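Local coordinates for protein peptide synthetase, module 7 (Actinoplanes teichomyceticus, PDB 4TX3) that probably serves as a condensation-type domain in non-ribosomal peptide assembly, one likely to recruit tailoring oxygenases rather than to form peptide bonds, at residues 42-47 with 388-393; 113-118 with 140-145; 206-211 with 332-337; 285-290 with 359-364. All coordinates share one frame; numbering follows the deposited sequence.

Contact 1 of 4, residues 42-47 with 388-393; sequences SVALRL and EPTGVE
Arg46 on strand 40-49 grips Glu388, where strand 383-388 runs out into a loop. From its CB, 3.8 Å from Glu388 OE2, the arginine leaves with CG anti to the backbone N (chi1 -176°), then bends about the CG-CD bond, and this turn brings NE onto OE2 at 2.8 Å. NH2 adds two weak bonds, to OE2 (3.1 Å) and OE1 (3.3 Å); guanidinium and carboxylate planes are turned 48° from each other. NH1 also forms a salt bridge with Glu134, and NH2 with Glu100. Cut back to alanine, this position would probably leave Glu388, Glu100 and Glu134 without their shared positive charge. Behind the salt bridge, Glu388 N donates to Ala44 O (2.8 Å), and a water links Ala44 N, Glu388 O and Thr390 OG1. Farther on, Ser42 N points almost straight, at 176°, to the syn side of Glu393 OE2, 3.0 Å away. Polar links thus fasten strand 40-49 to the loop leaving outermost strand 383-388, a carboxylate and a water taking over where main-chain pairing lapses.

Contact 2 of 4, residues 113-118 with 140-145; sequences QLFDLT and TVHRIA. With SO4 (sulfate ion), chain F.
His142, at the end of strand 134-142, has its ring met over one face by Leu117 and at its edge by Phe115. Leu117 CD1 lies 3.8 Å from the centroid of the His142 ring. Phe115 CD1 approaches His142 CD2 to 3.8 Å with the two ring planes at 90°, while His142 CB sits over the phenyl face. Leu117 CD2 and Ile144 CG2 meet tip to tip at 4.0 Å. His142 opens an HRxxxDD sequence that corresponds to the HHxxxDG motif of condensation domains, with arginine in place of the second histidine. CG anti to the main-chain N (chi1 -165°) sets the ring where both nitrogens are held: ND1 accepts from Ile144 N (3.0 Å), nearly in plane, and NE2 donates to sulfate O1 at 2.9 Å. The sulfate, probably from the crystallisation liquor, is held also by Arg31 N, Arg39 NE and Arg233 NH1. Farther out, Arg124 (cation-pi) and His40 (edge-to-face) pack on Phe115, while an Asx turn, Thr118 N to Asp116 OD1, shapes the Leu117 loop.

Contact 3 of 4, residues 206-211 with 332-337; sequences TFWRNH and REARQH
Phe207 and His337 form an offset stack, centroids 4.1 Å apart and planes at 8°. Swinging CG anti to the main-chain N (chi1 173°) carries the phenyl ring off helix 200-211 and against one face of the imidazole; its other face rests against His211 CB. Trp208 closes the tight side. Its NE1 donates almost straight to His337 O (2.9 Å, 172°), in the indole plane, while CH2 touches Ala334 CB at 3.8 Å and the indole face receives Phe207 CE2. Phe207 CZ reaches Ala334 CA at 3.5 Å. The Glu333 margin is the solvent side: Glu333 CD borders Phe207 CE1 at the phenyl edge (3.7 Å), and a water on His211 ND1 reaches Glu333 OE1 weakly. Replacing Phe207 by serine would probably strip the imidazole of its stacking partner and open a gap between Trp208, Ala334 and His337. The stack and indole bond join helix 200-211 to the type I turn Ala334-His337, beside Phe308 of strand 306-313, probably in the C-terminal lobe of the two-lobed condensation-type fold.

Contact 4 of 4, residues 285-290 with 359-364; sequences GTTLPR and PVYQVG
Tyr361 lays its ring flat over the backbone of Gly285. The glycine CA stands 3.4 Å from the ring centroid and 11° off the normal, a CH-pi contact centred on the face, with Tyr361 CD2 3.5 Å from Gly285 CA. Chi1 of 67° sets CG between the tyrosine's own N and carbonyl carbon, which lays the ring against strand 281-288. A beta carbon on Gly285 would fall 2.2 Å from Tyr361 CE2; the ring fills the place such a group would take. Beside this CH-pi contact the backbones bridge once: Gly285 N donates to Val363 O (3.1 Å, 163°), nearly along the C=O axis, and Gly364 CA brings a C-H to within 3.2 Å of Gly285 O. At the far end of the ring Tyr361 OH holds a water at 2.7 Å, which also binds Thr287 OG1, so a single water links the hydroxyl to the strand. His358 meets the ring edge-to-face, and Pro307 and Pro309 also pack on Tyr361. Strand 281-288 thus pairs with 306-313 and, across the bridge, joins strand 363-369, itself beside 399-407, before running on to Pro289 and Arg290 against Asp149 of helix 148-166.

How the contacts relate
Contacts 1 and 2 share one sheet and meet at Ser42 OG and Thr140 OG1, 2.8 Å apart and probably hydrogen-bonded. Contacts 3 and 4 form a second group, touching where Arg335 NH2 packs on Leu288 CD2. Between the groups, contacts 2 and 4 come closest, about 7 Å between nearest atoms; Arg290 of contact 4 makes a salt bridge to Asp147, in the HRxxxDD sequence that begins at His142 of contact 2, where the sulfate sits. That sequence probably marks the place of the condensation-domain active site, between the two lobes, with contacts 2 and 4 approaching it from its two sides. Contacts 1 and 3 lie on opposite sides of the chain's centre, about 38 Å between their centres.

Contact 1 of 4, residues 42-47 with 388-393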
loop_
_atom_site.group_PDB
_atom_site.type_symbol
_atom_site.label_atom_id
_atom_site.label_comp_id
_atom_site.label_asym_id
_atom_site.label_seq_id
_atom_site.Cartn_x
_atom_site.Cartn_y
_atom_site.Cartn_z
ATOM N N SER B 42 -17.361 -8.076 -9.714
ATOM C CA SER B 42 -17.754 -6.910 -10.486
ATOM C C SER B 42 -17.471 -5.600 -9.747
ATOM O O SER B 42 -17.805 -5.427 -8.581
ATOM C CB SER B 42 -19.235 -6.981 -10.845
ATOM O OG SER B 42 -19.454 -7.824 -11.959
ATOM N N VAL B 43 -16.842 -4.677 -10.448
ATOM C CA VAL B 43 -16.641 -3.353 -9.921
ATOM C C VAL B 43 -17.146 -2.372 -10.966
ATOM O O VAL B 43 -16.972 -2.598 -12.160
ATOM C CB VAL B 43 -15.164 -3.103 -9.586
ATOM C CG1 VAL B 43 -14.911 -1.616 -9.262
ATOM C CG2 VAL B 43 -14.753 -3.986 -8.417
ATOM N N ALA B 44 -17.814 -1.315 -10.518
ATOM C CA ALA B 44 -18.199 -0.222 -11.396
ATOM C C ALA B 44 -17.675 1.130 -10.866
ATOM O O ALA B 44 -17.814 1.436 -9.694
ATOM C CB ALA B 44 -19.714 -0.194 -11.553
ATOM N N LEU B 45 -17.069 1.933 -11.734
ATOM C CA LEU B 45 -16.632 3.278 -11.363
ATOM C C LEU B 45 -17.454 4.349 -12.037
ATOM O O LEU B 45 -17.660 4.297 -13.252
ATOM C CB LEU B 45 -15.177 3.510 -11.734
ATOM C CG LEU B 45 -14.195 2.535 -11.133
ATOM C CD1 LEU B 45 -12.807 3.006 -11.480
ATOM C CD2 LEU B 45 -14.399 2.439 -9.627
ATOM N N ARG B 46 -17.905 5.329 -11.256
ATOM C CA ARG B 46 -18.514 6.528 -11.824
ATOM C C ARG B 46 -17.403 7.486 -12.210
ATOM O O ARG B 46 -16.442 7.671 -11.461
ATOM C CB ARG B 46 -19.481 7.186 -10.841
ATOM C CG ARG B 46 -20.208 8.393 -11.430
ATOM C CD ARG B 46 -21.338 8.865 -10.543
ATOM N NE ARG B 46 -22.449 7.926 -10.531
ATOM C CZ ARG B 46 -23.523 8.032 -11.308
ATOM N NH1 ARG B 46 -23.629 9.046 -12.157
ATOM N NH2 ARG B 46 -24.494 7.127 -11.230
ATOM N N LEU B 47 -17.523 8.077 -13.390
ATOM C CA LEU B 47 -16.482 8.953 -13.910
ATOM C C LEU B 47 -17.099 10.296 -14.335
ATOM O O LEU B 47 -17.915 10.350 -15.264
ATOM C CB LEU B 47 -15.760 8.274 -15.087
ATOM C CG LEU B 47 -15.312 6.800 -14.945
ATOM C CD1 LEU B 47 -14.870 6.208 -16.292
ATOM C CD2 LEU B 47 -14.205 6.637 -13.910
ATOM N N GLU B 388 -19.210 3.049 -7.928
ATOM C CA GLU B 388 -20.629 2.924 -8.153
ATOM C C GLU B 388 -21.090 1.622 -7.519
ATOM O O GLU B 388 -20.564 0.548 -7.842
ATOM C CB GLU B 388 -20.930 2.949 -9.652
ATOM C CG GLU B 388 -22.408 2.803 -9.996
ATOM C CD GLU B 388 -23.178 4.110 -9.900
ATOM O OE1 GLU B 388 -24.427 4.047 -9.978
ATOM O OE2 GLU B 388 -22.544 5.192 -9.764
ATOM N N PRO B 389 -22.075 1.701 -6.614
ATOM C CA PRO B 389 -22.521 0.499 -5.894
ATOM C C PRO B 389 -23.054 -0.593 -6.822
ATOM O O PRO B 389 -23.938 -0.325 -7.630
ATOM C CB PRO B 389 -23.631 1.027 -4.972
ATOM C CG PRO B 389 -24.053 2.319 -5.557
ATOM C CD PRO B 389 -22.863 2.894 -6.265
ATOM N N THR B 390 -22.504 -1.802 -6.721
ATOM C CA THR B 390 -23.059 -2.958 -7.433
ATOM C C THR B 390 -23.497 -4.039 -6.452
ATOM O O THR B 390 -23.227 -3.945 -5.255
ATOM C CB THR B 390 -22.060 -3.568 -8.438
ATOM O OG1 THR B 390 -20.770 -3.650 -7.830
ATOM C CG2 THR B 390 -21.967 -2.719 -9.696
ATOM N N GLY B 391 -24.156 -5.069 -6.979
ATOM C CA GLY B 391 -24.800 -6.078 -6.161
ATOM C C GLY B 391 -23.866 -7.022 -5.431
ATOM O O GLY B 391 -22.672 -7.082 -5.717
ATOM N N VAL B 392 -24.427 -7.767 -4.483
ATOM C CA VAL B 392 -23.680 -8.762 -3.724
ATOM C C VAL B 392 -23.254 -9.920 -4.633
ATOM O O VAL B 392 -24.052 -10.400 -5.433
ATOM C CB VAL B 392 -24.522 -9.296 -2.539
ATOM C CG1 VAL B 392 -25.871 -9.765 -3.021
ATOM C CG2 VAL B 392 -23.797 -10.427 -1.822
ATOM N N GLU B 393 -21.999 -10.358 -4.516
ATOM C CA GLU B 393 -21.472 -11.424 -5.384
ATOM C C GLU B 393 -22.118 -12.787 -5.126
ATOM O O GLU B 393 -22.651 -13.036 -4.045
ATOM C CB GLU B 393 -19.944 -11.546 -5.227
ATOM C CG GLU B 393 -19.175 -10.221 -5.360
ATOM C CD GLU B 393 -19.181 -9.606 -6.779
ATOM O OE1 GLU B 393 -19.874 -10.126 -7.696
ATOM O OE2 GLU B 393 -18.463 -8.589 -6.974
HETATM O O HOH W 1 -19.042 -1.633 -7.945
#

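Contact 2 of 4, residues 113-118 with 140-145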
loop_
_atom_site.group_PDB
_atom_site.type_symbol
_atom_site.label_atom_id
_atom_site.label_comp_id
_atom_site.label_asym_id
_atom_site.label_seq_id
_atom_site.Cartn_x
_atom_site.Cartn_y
_atom_site.Cartn_z
ATOM N N GLN B 113 -23.932 -11.902 -16.694
ATOM C CA GLN B 113 -23.751 -12.651 -17.925
ATOM C C GLN B 113 -22.689 -13.763 -17.817
ATOM O O GLN B 113 -21.565 -13.536 -17.373
ATOM C CB GLN B 113 -23.404 -11.672 -19.042
ATOM C CG GLN B 113 -23.310 -12.303 -20.411
ATOM C CD GLN B 113 -22.888 -11.301 -21.458
ATOM O OE1 GLN B 113 -23.193 -10.101 -21.359
ATOM N NE2 GLN B 113 -22.169 -11.772 -22.455
ATOM N N LEU B 114 -23.054 -14.973 -18.209
ATOM C CA LEU B 114 -22.179 -16.122 -17.990
ATOM C C LEU B 114 -21.012 -16.145 -18.979
ATOM O O LEU B 114 -21.151 -15.696 -20.115
ATOM C CB LEU B 114 -22.984 -17.424 -18.075
ATOM C CG LEU B 114 -24.082 -17.545 -17.009
ATOM C CD1 LEU B 114 -24.755 -18.897 -17.051
ATOM C CD2 LEU B 114 -23.530 -17.254 -15.610
ATOM N N PHE B 115 -19.856 -16.633 -18.528
ATOM C CA PHE B 115 -18.694 -16.852 -19.401
ATOM C C PHE B 115 -18.662 -18.287 -19.910
ATOM O O PHE B 115 -18.999 -19.213 -19.168
ATOM C CB PHE B 115 -17.370 -16.559 -18.661
ATOM C CG PHE B 115 -17.197 -15.114 -18.251
ATOM C CD1 PHE B 115 -17.697 -14.657 -17.024
ATOM C CD2 PHE B 115 -16.529 -14.214 -19.075
ATOM C CE1 PHE B 115 -17.533 -13.338 -16.635
ATOM C CE2 PHE B 115 -16.363 -12.878 -18.691
ATOM C CZ PHE B 115 -16.862 -12.442 -17.477
ATOM N N ASP B 116 -18.252 -18.484 -21.160
ATOM C CA ASP B 116 -17.776 -19.815 -21.589
ATOM C C ASP B 116 -16.250 -19.774 -21.651
ATOM O O ASP B 116 -15.661 -19.372 -22.661
ATOM C CB ASP B 116 -18.385 -20.227 -22.934
ATOM C CG ASP B 116 -17.731 -21.475 -23.535
ATOM O OD1 ASP B 116 -16.978 -22.205 -22.843
ATOM O OD2 ASP B 116 -17.973 -21.732 -24.727
ATOM N N LEU B 117 -15.625 -20.191 -20.555
ATOM C CA LEU B 117 -14.172 -20.105 -20.391
ATOM C C LEU B 117 -13.356 -20.907 -21.420
ATOM O O LEU B 117 -12.132 -20.764 -21.484
ATOM C CB LEU B 117 -13.797 -20.550 -18.974
ATOM C CG LEU B 117 -14.545 -19.682 -17.956
ATOM C CD1 LEU B 117 -14.574 -20.296 -16.561
ATOM C CD2 LEU B 117 -13.902 -18.305 -17.937
ATOM N N THR B 118 -14.013 -21.736 -22.229
ATOM C CA THR B 118 -13.282 -22.435 -23.290
ATOM C C THR B 118 -13.048 -21.535 -24.512
ATOM O O THR B 118 -12.129 -21.775 -25.280
ATOM C CB THR B 118 -14.000 -23.735 -23.738
ATOM O OG1 THR B 118 -15.335 -23.439 -24.160
ATOM C CG2 THR B 118 -14.082 -24.692 -22.591
ATOM N N THR B 140 -16.232 -6.702 -15.063
ATOM C CA THR B 140 -16.545 -7.991 -14.465
ATOM C C THR B 140 -15.425 -8.983 -14.759
ATOM O O THR B 140 -15.039 -9.157 -15.915
ATOM C CB THR B 140 -17.875 -8.566 -14.994
ATOM O OG1 THR B 140 -18.952 -7.673 -14.692
ATOM C CG2 THR B 140 -18.164 -9.898 -14.359
ATOM N N VAL B 141 -14.892 -9.630 -13.725
ATOM C CA VAL B 141 -13.866 -10.650 -13.930
ATOM C C VAL B 141 -14.320 -11.997 -13.363
ATOM O O VAL B 141 -14.834 -12.077 -12.248
ATOM C CB VAL B 141 -12.531 -10.253 -13.282
ATOM C CG1 VAL B 141 -11.495 -11.289 -13.597
ATOM C CG2 VAL B 141 -12.078 -8.864 -13.756
ATOM N N HIS B 142 -14.152 -13.058 -14.138
ATOM C CA HIS B 142 -14.426 -14.394 -13.626
ATOM C C HIS B 142 -13.384 -14.823 -12.579
ATOM O O HIS B 142 -12.184 -14.551 -12.723
ATOM C CB HIS B 142 -14.471 -15.414 -14.763
ATOM C CG HIS B 142 -15.097 -16.704 -14.363
ATOM N ND1 HIS B 142 -14.429 -17.654 -13.619
ATOM C CD2 HIS B 142 -16.350 -17.185 -14.559
ATOM C CE1 HIS B 142 -15.240 -18.673 -13.395
ATOM N NE2 HIS B 142 -16.410 -18.411 -13.952
ATOM N N ARG B 143 -13.850 -15.514 -11.539
ATOM C CA ARG B 143 -12.984 -15.939 -10.437
ATOM C C ARG B 143 -11.868 -16.911 -10.814
ATOM O O ARG B 143 -10.947 -17.138 -10.005
ATOM C CB ARG B 143 -13.815 -16.560 -9.320
ATOM C CG ARG B 143 -14.537 -15.511 -8.524
ATOM C CD ARG B 143 -14.885 -16.014 -7.157
ATOM N NE ARG B 143 -14.143 -15.297 -6.124
ATOM C CZ ARG B 143 -14.577 -14.175 -5.562
ATOM N NH1 ARG B 143 -15.741 -13.647 -5.950
ATOM N NH2 ARG B 143 -13.854 -13.580 -4.618
ATOM N N ILE B 144 -11.920 -17.469 -12.025
ATOM C CA ILE B 144 -10.804 -18.269 -12.519
ATOM C C ILE B 144 -9.575 -17.375 -12.782
ATOM O O ILE B 144 -8.443 -17.866 -12.909
ATOM C CB ILE B 144 -11.178 -19.050 -13.810
ATOM C CG1 ILE B 144 -10.245 -20.259 -14.007
ATOM C CG2 ILE B 144 -11.195 -18.128 -15.048
ATOM C CD1 ILE B 144 -10.594 -21.113 -15.231
ATOM N N ALA B 145 -9.800 -16.063 -12.835
ATOM C CA ALA B 145 -8.759 -15.139 -13.257
ATOM C C ALA B 145 -8.372 -14.127 -12.192
ATOM O O ALA B 145 -7.325 -13.488 -12.299
ATOM C CB ALA B 145 -9.194 -14.411 -14.517
HETATM S S SO4 F . -19.522 -20.243 -13.465
HETATM O O1 SO4 F . -18.327 -20.579 -14.240
HETATM O O2 SO4 F . -20.499 -19.610 -14.346
HETATM O O3 SO4 F . -20.113 -21.473 -12.916
HETATM O O4 SO4 F . -19.144 -19.341 -12.370
#

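Contact 3 of 4, residues 206-211 with 332-337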
loop_
_atom_site.group_PDB
_atom_site.type_symbol
_atom_site.label_atom_id
_atom_site.label_comp_id
_atom_site.label_asym_id
_atom_site.label_seq_id
_atom_site.Cartn_x
_atom_site.Cartn_y
_atom_site.Cartn_z
ATOM N N THR B 206 -0.181 -35.330 4.597
ATOM C CA THR B 206 -0.332 -36.112 5.810
ATOM C C THR B 206 -0.978 -35.284 6.911
ATOM O O THR B 206 -1.882 -35.759 7.613
ATOM C CB THR B 206 1.031 -36.650 6.270
ATOM O OG1 THR B 206 1.485 -37.611 5.311
ATOM C CG2 THR B 206 0.953 -37.285 7.654
ATOM N N PHE B 207 -0.532 -34.039 7.044
ATOM C CA PHE B 207 -1.142 -33.137 8.009
ATOM C C PHE B 207 -2.654 -32.992 7.829
ATOM O O PHE B 207 -3.406 -33.102 8.793
ATOM C CB PHE B 207 -0.528 -31.739 7.951
ATOM C CG PHE B 207 -1.263 -30.759 8.810
ATOM C CD1 PHE B 207 -1.020 -30.710 10.165
ATOM C CD2 PHE B 207 -2.244 -29.936 8.274
ATOM C CE1 PHE B 207 -1.727 -29.848 10.969
ATOM C CE2 PHE B 207 -2.950 -29.068 9.078
ATOM C CZ PHE B 207 -2.691 -29.020 10.426
ATOM N N TRP B 208 -3.103 -32.723 6.612
ATOM C CA TRP B 208 -4.507 -32.412 6.418
ATOM C C TRP B 208 -5.392 -33.642 6.503
ATOM O O TRP B 208 -6.508 -33.557 7.034
ATOM C CB TRP B 208 -4.730 -31.686 5.079
ATOM C CG TRP B 208 -4.264 -30.268 5.151
ATOM C CD1 TRP B 208 -3.141 -29.740 4.579
ATOM C CD2 TRP B 208 -4.876 -29.202 5.887
ATOM N NE1 TRP B 208 -3.026 -28.408 4.899
ATOM C CE2 TRP B 208 -4.078 -28.051 5.697
ATOM C CE3 TRP B 208 -6.024 -29.107 6.676
ATOM C CZ2 TRP B 208 -4.390 -26.820 6.270
ATOM C CZ3 TRP B 208 -6.335 -27.879 7.251
ATOM C CH2 TRP B 208 -5.522 -26.754 7.044
ATOM N N ARG B 209 -4.922 -34.772 5.981
ATOM C CA ARG B 209 -5.691 -36.013 6.073
ATOM C C ARG B 209 -5.901 -36.340 7.542
ATOM O O ARG B 209 -6.964 -36.827 7.929
ATOM C CB ARG B 209 -4.983 -37.181 5.369
ATOM C CG ARG B 209 -4.996 -37.124 3.848
ATOM C CD ARG B 209 -4.087 -38.203 3.247
ATOM N NE ARG B 209 -4.408 -39.518 3.799
ATOM C CZ ARG B 209 -5.254 -40.380 3.239
ATOM N NH1 ARG B 209 -5.849 -40.080 2.088
ATOM N NH2 ARG B 209 -5.495 -41.548 3.820
ATOM N N ASN B 210 -4.880 -36.050 8.350
ATOM C CA ASN B 210 -4.923 -36.281 9.787
ATOM C C ASN B 210 -5.795 -35.252 10.511
ATOM O O ASN B 210 -6.698 -35.619 11.267
ATOM C CB ASN B 210 -3.505 -36.276 10.374
ATOM C CG ASN B 210 -2.707 -37.550 10.028
ATOM O OD1 ASN B 210 -3.283 -38.580 9.675
ATOM N ND2 ASN B 210 -1.379 -37.478 10.153
ATOM N N HIS B 211 -5.535 -33.968 10.269
ATOM C CA HIS B 211 -6.313 -32.897 10.885
ATOM C C HIS B 211 -7.810 -33.037 10.551
ATOM O O HIS B 211 -8.651 -32.877 11.423
ATOM C CB HIS B 211 -5.769 -31.534 10.431
ATOM C CG HIS B 211 -6.464 -30.348 11.031
ATOM N ND1 HIS B 211 -6.209 -29.902 12.312
ATOM C CD2 HIS B 211 -7.389 -29.498 10.517
ATOM C CE1 HIS B 211 -6.955 -28.837 12.566
ATOM N NE2 HIS B 211 -7.675 -28.568 11.489
ATOM N N ARG B 332 -2.181 -22.020 14.401
ATOM C CA ARG B 332 -0.718 -22.011 14.439
ATOM C C ARG B 332 -0.095 -23.259 13.773
ATOM O O ARG B 332 0.872 -23.150 13.021
ATOM C CB ARG B 332 -0.259 -21.869 15.897
ATOM C CG ARG B 332 1.050 -22.538 16.289
ATOM C CD ARG B 332 1.555 -21.920 17.591
ATOM N NE ARG B 332 1.583 -20.458 17.495
ATOM C CZ ARG B 332 1.516 -19.614 18.527
ATOM N NH1 ARG B 332 1.410 -20.077 19.769
ATOM N NH2 ARG B 332 1.553 -18.298 18.316
ATOM N N GLU B 333 -0.675 -24.433 14.007
ATOM C CA GLU B 333 -0.209 -25.655 13.356
ATOM C C GLU B 333 -0.593 -25.716 11.861
ATOM O O GLU B 333 0.244 -26.031 11.007
ATOM C CB GLU B 333 -0.765 -26.878 14.098
ATOM C CG GLU B 333 0.080 -28.140 13.980
ATOM C CD GLU B 333 -0.635 -29.387 14.518
ATOM O OE1 GLU B 333 -1.804 -29.266 14.965
ATOM O OE2 GLU B 333 -0.026 -30.485 14.488
ATOM N N ALA B 334 -1.850 -25.419 11.541
ATOM C CA ALA B 334 -2.314 -25.501 10.153
ATOM C C ALA B 334 -1.621 -24.471 9.265
ATOM O O ALA B 334 -1.314 -24.760 8.115
ATOM C CB ALA B 334 -3.825 -25.324 10.084
ATOM N N ARG B 335 -1.383 -23.281 9.826
ATOM C CA ARG B 335 -0.667 -22.158 9.192
ATOM C C ARG B 335 0.581 -22.570 8.422
ATOM O O ARG B 335 0.967 -21.933 7.455
ATOM C CB ARG B 335 -0.249 -21.146 10.267
ATOM C CG ARG B 335 -0.298 -19.703 9.853
ATOM C CD ARG B 335 -1.649 -19.079 10.190
ATOM N NE ARG B 335 -1.859 -17.792 9.522
ATOM C CZ ARG B 335 -3.014 -17.135 9.527
ATOM N NH1 ARG B 335 -4.065 -17.635 10.162
ATOM N NH2 ARG B 335 -3.122 -15.975 8.890
ATOM N N GLN B 336 1.217 -23.640 8.871
ATOM C CA GLN B 336 2.492 -24.042 8.319
ATOM C C GLN B 336 2.368 -24.987 7.132
ATOM O O GLN B 336 3.367 -25.326 6.502
ATOM C CB GLN B 336 3.322 -24.693 9.416
ATOM C CG GLN B 336 3.727 -23.725 10.506
ATOM C CD GLN B 336 4.376 -24.422 11.670
ATOM O OE1 GLN B 336 4.067 -25.583 11.965
ATOM N NE2 GLN B 336 5.303 -23.730 12.332
ATOM N N HIS B 337 1.146 -25.404 6.816
ATOM C CA HIS B 337 0.933 -26.384 5.765
ATOM C C HIS B 337 0.026 -25.851 4.663
ATOM O O HIS B 337 -0.927 -26.529 4.263
ATOM C CB HIS B 337 0.347 -27.655 6.368
ATOM C CG HIS B 337 1.106 -28.155 7.562
ATOM N ND1 HIS B 337 2.184 -29.009 7.454
ATOM C CD2 HIS B 337 0.945 -27.920 8.883
ATOM C CE1 HIS B 337 2.655 -29.273 8.658
ATOM N NE2 HIS B 337 1.922 -28.628 9.543
HETATM O O HOH W 2 -4.093 -31.322 13.511
#

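Contact 4 of 4, residues 285-290 with 359-364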
loop_
_atom_site.group_PDB
_atom_site.type_symbol
_atom_site.label_atom_id
_atom_site.label_comp_id
_atom_site.label_asym_id
_atom_site.label_seq_id
_atom_site.Cartn_x
_atom_site.Cartn_y
_atom_site.Cartn_z
ATOM N N GLY B 285 -14.018 -22.017 7.956
ATOM C CA GLY B 285 -13.019 -21.657 6.970
ATOM C C GLY B 285 -12.866 -20.156 6.814
ATOM O O GLY B 285 -13.736 -19.370 7.210
ATOM N N THR B 286 -11.740 -19.767 6.235
ATOM C CA THR B 286 -11.440 -18.379 5.954
ATOM C C THR B 286 -10.633 -18.285 4.660
ATOM O O THR B 286 -10.020 -19.264 4.235
ATOM C CB THR B 286 -10.656 -17.718 7.113
ATOM O OG1 THR B 286 -10.775 -16.292 7.021
ATOM C CG2 THR B 286 -9.186 -18.111 7.071
ATOM N N THR B 287 -10.649 -17.111 4.031
ATOM C CA THR B 287 -9.881 -16.904 2.819
ATOM C C THR B 287 -8.700 -15.971 3.091
ATOM O O THR B 287 -8.874 -14.812 3.444
ATOM C CB THR B 287 -10.752 -16.351 1.694
ATOM O OG1 THR B 287 -11.815 -17.272 1.445
ATOM C CG2 THR B 287 -9.946 -16.188 0.409
ATOM N N LEU B 288 -7.495 -16.512 2.945
ATOM C CA LEU B 288 -6.272 -15.745 3.087
ATOM C C LEU B 288 -5.906 -15.088 1.761
ATOM O O LEU B 288 -6.141 -15.678 0.702
ATOM C CB LEU B 288 -5.123 -16.643 3.529
ATOM C CG LEU B 288 -5.314 -17.504 4.764
ATOM C CD1 LEU B 288 -4.035 -18.276 5.022
ATOM C CD2 LEU B 288 -5.658 -16.610 5.925
ATOM N N PRO B 289 -5.297 -13.885 1.814
ATOM C CA PRO B 289 -4.751 -13.289 0.592
ATOM C C PRO B 289 -3.465 -14.008 0.211
ATOM O O PRO B 289 -2.985 -14.822 1.007
ATOM C CB PRO B 289 -4.454 -11.856 1.008
ATOM C CG PRO B 289 -3.984 -12.025 2.427
ATOM C CD PRO B 289 -4.894 -13.113 3.007
ATOM N N ARG B 290 -2.924 -13.700 -0.967
ATOM C CA ARG B 290 -1.624 -14.191 -1.382
ATOM C C ARG B 290 -0.577 -13.998 -0.282
ATOM O O ARG B 290 -0.636 -13.048 0.491
ATOM C CB ARG B 290 -1.185 -13.481 -2.663
ATOM C CG ARG B 290 -1.074 -11.977 -2.531
ATOM C CD ARG B 290 -0.967 -11.291 -3.901
ATOM N NE ARG B 290 -2.275 -11.117 -4.533
ATOM C CZ ARG B 290 -2.464 -10.626 -5.756
ATOM N NH1 ARG B 290 -1.430 -10.250 -6.504
ATOM N NH2 ARG B 290 -3.693 -10.522 -6.239
ATOM N N PRO B 359 -17.301 -28.014 -0.154
ATOM C CA PRO B 359 -16.619 -29.106 0.552
ATOM C C PRO B 359 -15.848 -28.641 1.801
ATOM O O PRO B 359 -15.455 -27.469 1.862
ATOM C CB PRO B 359 -15.659 -29.640 -0.510
ATOM C CG PRO B 359 -15.367 -28.452 -1.352
ATOM C CD PRO B 359 -16.640 -27.696 -1.431
ATOM N N VAL B 360 -15.642 -29.550 2.762
ATOM C CA VAL B 360 -14.905 -29.289 4.005
ATOM C C VAL B 360 -15.581 -28.273 4.931
ATOM O O VAL B 360 -15.792 -28.569 6.101
ATOM C CB VAL B 360 -13.465 -28.792 3.743
ATOM C CG1 VAL B 360 -12.681 -28.710 5.062
ATOM C CG2 VAL B 360 -12.758 -29.685 2.756
ATOM N N TYR B 361 -15.890 -27.072 4.440
ATOM C CA TYR B 361 -16.625 -26.121 5.273
ATOM C C TYR B 361 -17.694 -25.355 4.515
ATOM O O TYR B 361 -17.587 -25.127 3.314
ATOM C CB TYR B 361 -15.673 -25.130 5.967
ATOM C CG TYR B 361 -14.949 -24.168 5.057
ATOM C CD1 TYR B 361 -13.751 -24.523 4.444
ATOM C CD2 TYR B 361 -15.453 -22.884 4.829
ATOM C CE1 TYR B 361 -13.083 -23.633 3.620
ATOM C CE2 TYR B 361 -14.797 -21.987 4.006
ATOM C CZ TYR B 361 -13.610 -22.367 3.405
ATOM O OH TYR B 361 -12.950 -21.470 2.587
ATOM N N GLN B 362 -18.731 -24.961 5.249
ATOM C CA GLN B 362 -19.886 -24.291 4.683
ATOM C C GLN B 362 -20.100 -22.928 5.363
ATOM O O GLN B 362 -20.949 -22.125 4.939
ATOM C CB GLN B 362 -21.130 -25.179 4.818
ATOM C CG GLN B 362 -21.043 -26.516 4.080
ATOM C CD GLN B 362 -20.181 -27.540 4.803
ATOM O OE1 GLN B 362 -20.295 -27.712 6.011
ATOM N NE2 GLN B 362 -19.306 -28.216 4.064
ATOM N N VAL B 363 -19.326 -22.678 6.421
ATOM C CA VAL B 363 -19.347 -21.403 7.128
ATOM C C VAL B 363 -17.989 -20.719 7.024
ATOM O O VAL B 363 -16.967 -21.316 7.372
ATOM C CB VAL B 363 -19.703 -21.578 8.613
ATOM C CG1 VAL B 363 -19.817 -20.205 9.307
ATOM C CG2 VAL B 363 -20.990 -22.374 8.747
ATOM N N GLY B 364 -17.977 -19.473 6.544
ATOM C CA GLY B 364 -16.737 -18.738 6.383
ATOM C C GLY B 364 -16.661 -17.510 7.271
ATOM O O GLY B 364 -17.690 -16.897 7.591
HETATM O O HOH W 3 -13.790 -18.999 3.054
#